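Local coordinates for Uly1 (Catenovulum maritimum, PDB 7DRQ), which is a calcium-binding ulvan lyase of polysaccharide lyase family 24 from a marine bacterium, and probably cleaves the algal polysaccharide ulvan by elimination, at residues F206-H217 / V229-W240. Residues are numbered along the deposited sequence; the frame is centred on the assembly and turned at random.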
loop_
_atom_site.group_PDB
_atom_site.type_symbol
_atom_site.label_atom_id
_atom_site.label_comp_id
_atom_site.label_asym_id
_atom_site.label_seq_id
_atom_site.Cartn_x
_atom_site.Cartn_y
_atom_site.Cartn_z
ATOM N N PHE A 206 5.473 4.122 2.082
ATOM C CA PHE A 206 6.113 5.230 2.771
ATOM C C PHE A 206 5.083 6.071 3.518
ATOM O O PHE A 206 3.908 6.134 3.151
ATOM C CB PHE A 206 6.846 6.145 1.785
ATOM C CG PHE A 206 7.951 5.481 0.997
ATOM C CD1 PHE A 206 9.243 5.397 1.516
ATOM C CD2 PHE A 206 7.721 5.044 -0.304
ATOM C CE1 PHE A 206 10.269 4.838 0.767
ATOM C CE2 PHE A 206 8.737 4.490 -1.057
ATOM C CZ PHE A 206 10.021 4.382 -0.518
ATOM N N PHE A 207 5.550 6.763 4.553
ATOM C CA PHE A 207 4.748 7.795 5.195
ATOM C C PHE A 207 5.683 8.877 5.716
ATOM O O PHE A 207 6.877 8.647 5.915
ATOM C CB PHE A 207 3.868 7.237 6.328
ATOM C CG PHE A 207 4.597 6.384 7.336
ATOM C CD1 PHE A 207 4.801 5.027 7.105
ATOM C CD2 PHE A 207 5.052 6.932 8.536
ATOM C CE1 PHE A 207 5.451 4.235 8.036
ATOM C CE2 PHE A 207 5.700 6.142 9.482
ATOM C CZ PHE A 207 5.911 4.801 9.232
ATOM N N THR A 208 5.122 10.068 5.934
ATOM C CA THR A 208 5.890 11.233 6.353
ATOM C C THR A 208 5.262 11.860 7.589
ATOM O O THR A 208 4.048 11.807 7.786
ATOM C CB THR A 208 5.983 12.299 5.246
ATOM O OG1 THR A 208 4.667 12.646 4.790
ATOM C CG2 THR A 208 6.761 11.764 4.060
ATOM N N SER A 209 6.100 12.488 8.400
ATOM C CA SER A 209 5.630 13.163 9.598
ATOM C C SER A 209 5.400 14.652 9.338
ATOM O O SER A 209 5.725 15.187 8.276
ATOM C CB SER A 209 6.634 12.981 10.730
ATOM O OG SER A 209 7.763 13.811 10.500
ATOM N N HIS A 210 4.844 15.323 10.353
ATOM C CA HIS A 210 4.578 16.759 10.279
ATOM C C HIS A 210 5.838 17.540 9.938
ATOM O O HIS A 210 5.838 18.400 9.048
ATOM C CB HIS A 210 4.017 17.246 11.616
ATOM C CG HIS A 210 2.575 16.914 11.831
ATOM N ND1 HIS A 210 2.014 16.820 13.088
ATOM C CD2 HIS A 210 1.574 16.668 10.951
ATOM C CE1 HIS A 210 0.730 16.527 12.972
ATOM N NE2 HIS A 210 0.436 16.433 11.686
ATOM N N ASP A 211 6.922 17.246 10.643
ATOM C CA ASP A 211 8.198 17.933 10.517
ATOM C C ASP A 211 9.009 17.483 9.308
ATOM O O ASP A 211 10.160 17.917 9.161
ATOM C CB ASP A 211 9.016 17.721 11.789
ATOM C CG ASP A 211 8.452 18.480 12.968
ATOM O OD1 ASP A 211 7.493 19.260 12.764
ATOM O OD2 ASP A 211 8.962 18.298 14.088
ATOM N N GLY A 212 8.457 16.626 8.456
ATOM C CA GLY A 212 9.137 16.252 7.233
ATOM C C GLY A 212 10.059 15.058 7.325
ATOM O O GLY A 212 10.876 14.859 6.421
ATOM N N ASP A 213 9.966 14.260 8.385
ATOM C CA ASP A 213 10.683 12.994 8.402
ATOM C C ASP A 213 9.985 11.994 7.496
ATOM O O ASP A 213 8.762 12.017 7.336
ATOM C CB ASP A 213 10.775 12.434 9.821
ATOM C CG ASP A 213 11.997 12.954 10.564
ATOM O OD1 ASP A 213 13.090 13.015 9.955
ATOM O OD2 ASP A 213 11.849 13.322 11.742
ATOM N N LEU A 214 10.776 11.129 6.876
ATOM C CA LEU A 214 10.282 10.156 5.912
ATOM C C LEU A 214 10.549 8.758 6.447
ATOM O O LEU A 214 11.660 8.469 6.915
ATOM C CB LEU A 214 10.958 10.333 4.553
ATOM C CG LEU A 214 10.673 9.260 3.503
ATOM C CD1 LEU A 214 9.187 9.206 3.161
ATOM C CD2 LEU A 214 11.498 9.535 2.242
ATOM N N PHE A 215 9.536 7.903 6.384
ATOM C CA PHE A 215 9.623 6.543 6.904
ATOM C C PHE A 215 9.137 5.557 5.853
ATOM O O PHE A 215 8.417 5.917 4.918
ATOM C CB PHE A 215 8.780 6.347 8.169
ATOM C CG PHE A 215 9.103 7.295 9.282
ATOM C CD1 PHE A 215 8.517 8.548 9.339
ATOM C CD2 PHE A 215 9.966 6.912 10.307
ATOM C CE1 PHE A 215 8.807 9.422 10.384
ATOM C CE2 PHE A 215 10.245 7.770 11.350
ATOM C CZ PHE A 215 9.675 9.026 11.390
ATOM N N LEU A 216 9.496 4.290 6.044
ATOM C CA LEU A 216 9.038 3.225 5.168
ATOM C C LEU A 216 8.665 2.019 6.016
ATOM O O LEU A 216 9.341 1.738 7.003
ATOM C CB LEU A 216 10.115 2.828 4.166
ATOM C CG LEU A 216 9.837 1.479 3.511
ATOM C CD1 LEU A 216 8.793 1.613 2.346
ATOM C CD2 LEU A 216 11.096 0.808 3.070
ATOM N N HIS A 217 7.582 1.329 5.665
ATOM C CA HIS A 217 7.349 0.015 6.254
ATOM C C HIS A 217 7.036 -1.014 5.177
ATOM O O HIS A 217 6.528 -0.690 4.104
ATOM C CB HIS A 217 6.254 0.026 7.352
ATOM C CG HIS A 217 4.842 0.133 6.850
ATOM N ND1 HIS A 217 4.390 1.200 6.105
ATOM C CD2 HIS A 217 3.764 -0.657 7.068
ATOM C CE1 HIS A 217 3.100 1.043 5.848
ATOM N NE2 HIS A 217 2.697 -0.076 6.425
ATOM N N VAL A 229 8.141 -4.471 9.330
ATOM C CA VAL A 229 9.399 -3.806 9.651
ATOM C C VAL A 229 9.317 -2.387 9.113
ATOM O O VAL A 229 8.648 -2.134 8.107
ATOM C CB VAL A 229 10.628 -4.540 9.072
ATOM C CG1 VAL A 229 10.785 -5.938 9.712
ATOM C CG2 VAL A 229 10.546 -4.645 7.554
ATOM N N PHE A 230 9.975 -1.457 9.801
ATOM C CA PHE A 230 9.939 -0.066 9.366
ATOM C C PHE A 230 11.269 0.607 9.672
ATOM O O PHE A 230 11.993 0.211 10.589
ATOM C CB PHE A 230 8.775 0.715 10.009
ATOM C CG PHE A 230 8.867 0.854 11.515
ATOM C CD1 PHE A 230 8.578 -0.221 12.352
ATOM C CD2 PHE A 230 9.206 2.070 12.087
ATOM C CE1 PHE A 230 8.647 -0.085 13.732
ATOM C CE2 PHE A 230 9.278 2.225 13.465
ATOM C CZ PHE A 230 9.004 1.140 14.292
ATOM N N ASN A 231 11.590 1.638 8.886
ATOM C CA ASN A 231 12.835 2.362 9.073
ATOM C C ASN A 231 12.581 3.840 8.805
ATOM O O ASN A 231 11.458 4.256 8.501
ATOM C CB ASN A 231 13.952 1.800 8.180
ATOM C CG ASN A 231 13.602 1.851 6.698
ATOM O OD1 ASN A 231 12.587 2.420 6.302
ATOM N ND2 ASN A 231 14.453 1.248 5.872
ATOM N N LYS A 232 13.638 4.633 8.930
ATOM C CA LYS A 232 13.560 6.077 8.793
ATOM C C LYS A 232 14.661 6.541 7.857
ATOM O O LYS A 232 15.772 5.998 7.864
ATOM C CB LYS A 232 13.675 6.780 10.158
ATOM C CG LYS A 232 13.797 8.303 10.063
ATOM C CD LYS A 232 13.702 8.992 11.420
ATOM C CE LYS A 232 14.948 8.787 12.249
ATOM N NZ LYS A 232 14.842 9.493 13.565
ATOM N N TYR A 233 14.341 7.536 7.038
ATOM C CA TYR A 233 15.329 8.131 6.157
ATOM C C TYR A 233 16.183 9.118 6.942
ATOM O O TYR A 233 15.662 9.997 7.637
ATOM C CB TYR A 233 14.638 8.827 4.986
ATOM C CG TYR A 233 15.624 9.468 4.056
ATOM C CD1 TYR A 233 16.648 8.715 3.481
ATOM C CD2 TYR A 233 15.575 10.832 3.797
ATOM C CE1 TYR A 233 17.567 9.295 2.650
ATOM C CE2 TYR A 233 16.498 11.428 2.968
ATOM C CZ TYR A 233 17.496 10.654 2.397
ATOM O OH TYR A 233 18.420 11.243 1.572
ATOM N N LEU A 234 17.498 8.961 6.850
ATOM C CA LEU A 234 18.434 9.842 7.549
ATOM C C LEU A 234 18.970 10.827 6.516
ATOM O O LEU A 234 19.979 10.570 5.857
ATOM C CB LEU A 234 19.540 9.028 8.204
ATOM C CG LEU A 234 19.051 7.871 9.086
ATOM C CD1 LEU A 234 20.235 7.059 9.617
ATOM C CD2 LEU A 234 18.183 8.393 10.234
ATOM N N ALA A 235 18.281 11.965 6.370
ATOM C CA ALA A 235 18.644 12.922 5.325
ATOM C C ALA A 235 20.072 13.424 5.494
ATOM O O ALA A 235 20.775 13.671 4.505
ATOM C CB ALA A 235 17.667 14.099 5.322
ATOM N N GLU A 236 20.520 13.582 6.739
ATOM C CA GLU A 236 21.868 14.081 6.961
ATOM C C GLU A 236 22.937 13.078 6.540
ATOM O O GLU A 236 24.094 13.469 6.351
ATOM C CB GLU A 236 22.038 14.464 8.431
ATOM C CG GLU A 236 22.443 13.318 9.333
ATOM C CD GLU A 236 21.273 12.443 9.766
ATOM O OE1 GLU A 236 20.129 12.639 9.276
ATOM O OE2 GLU A 236 21.515 11.553 10.614
ATOM N N GLN A 237 22.581 11.803 6.368
ATOM C CA GLN A 237 23.535 10.779 5.970
ATOM C C GLN A 237 23.267 10.198 4.587
ATOM O O GLN A 237 24.046 9.361 4.127
ATOM C CB GLN A 237 23.543 9.653 7.009
ATOM C CG GLN A 237 23.763 10.161 8.417
ATOM C CD GLN A 237 23.801 9.046 9.436
ATOM O OE1 GLN A 237 24.491 8.047 9.243
ATOM N NE2 GLN A 237 23.061 9.209 10.529
ATOM N N GLY A 238 22.183 10.600 3.922
ATOM C CA GLY A 238 21.886 10.083 2.594
ATOM C C GLY A 238 21.580 8.602 2.567
ATOM O O GLY A 238 21.896 7.921 1.583
ATOM N N LYS A 239 20.977 8.080 3.626
ATOM C CA LYS A 239 20.676 6.656 3.704
ATOM C C LYS A 239 19.581 6.458 4.741
ATOM O O LYS A 239 19.096 7.414 5.355
ATOM C CB LYS A 239 21.930 5.843 4.045
ATOM C CG LYS A 239 22.511 6.147 5.409
ATOM C CD LYS A 239 23.851 5.452 5.580
ATOM C CE LYS A 239 24.290 5.451 7.036
ATOM N NZ LYS A 239 25.645 4.840 7.165
ATOM N N TRP A 240 19.203 5.200 4.940
ATOM C CA TRP A 240 18.125 4.831 5.841
ATOM C C TRP A 240 18.669 4.079 7.046
ATOM O O TRP A 240 19.730 3.458 6.993
ATOM C CB TRP A 240 17.098 3.958 5.126
ATOM C CG TRP A 240 16.423 4.667 3.998
ATOM C CD1 TRP A 240 16.977 5.015 2.790
ATOM C CD2 TRP A 240 15.069 5.118 3.964
ATOM N NE1 TRP A 240 16.042 5.654 2.013
ATOM C CE2 TRP A 240 14.864 5.731 2.709
ATOM C CE3 TRP A 240 14.008 5.069 4.875
ATOM C CZ2 TRP A 240 13.635 6.289 2.335
ATOM C CZ3 TRP A 240 12.778 5.617 4.501
ATOM C CH2 TRP A 240 12.611 6.227 3.247
HETATM O O HOH W 1 13.512 11.607 7.510
HETATM O O HOH W 2 12.272 11.205 13.974
#
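Leu214-His217 and Val229-Leu234 run antiparallel, the axes of these short segments approaching to 4.7 Å, with Leu216 and Asn231 as a hydrogen-bonded pair flanked by the non-hydrogen-bonded pairs Phe215-Lys232 and His217-Phe230. Leu216 and Asn231 exchange both backbone bonds, and farther along Tyr233 N gives Leu214 O an almost straight one of 2.8 Å (177°). Beyond it a water takes the N-H of Leu214 and donates to both Tyr233 O and Asp213 OD1, extending the pairing where the strands part. A second water bridges Asp213 OD2 and Lys232 NZ, which are 5.2 Å apart and not in direct contact. Lys232 gets to this water by running beside the Phe215 ring: its CG stands anti to the backbone N (chi1 172°) and Lys232 CD comes 3.7 Å from Phe215 CE2. Replacing Phe215 with an alanine is likely to leave the aliphatic part of Lys232 without its neighbour and freer to turn, weakening its grip on the water shared with Asp213. These are the inner strands of a four-stranded antiparallel sheet joined in sequence order, the blade architecture of a beta-propeller, consistent with the BNR-repeat family. On the face bearing Leu214 and Leu216, Trp240 from the outermost strand 239-245 reaches back across 225-234. Trp240 CH2 touches Leu214 CG at 3.6 Å, and Trp240 CZ3 lies 3.9 Å from Leu216 CB. Tyr233 CB sits over one face of the Trp240 ring, 3.5 Å above the plane and toward the rim. From the other outermost strand, 201-208, Phe206 brings CE1 to 3.7 Å from Trp240 CH2, the ring planes inclined at 44°. Trp240 NE1 is bound by Tyr150 OH, and strand 122-126 packs against this face through His123 and Leu125.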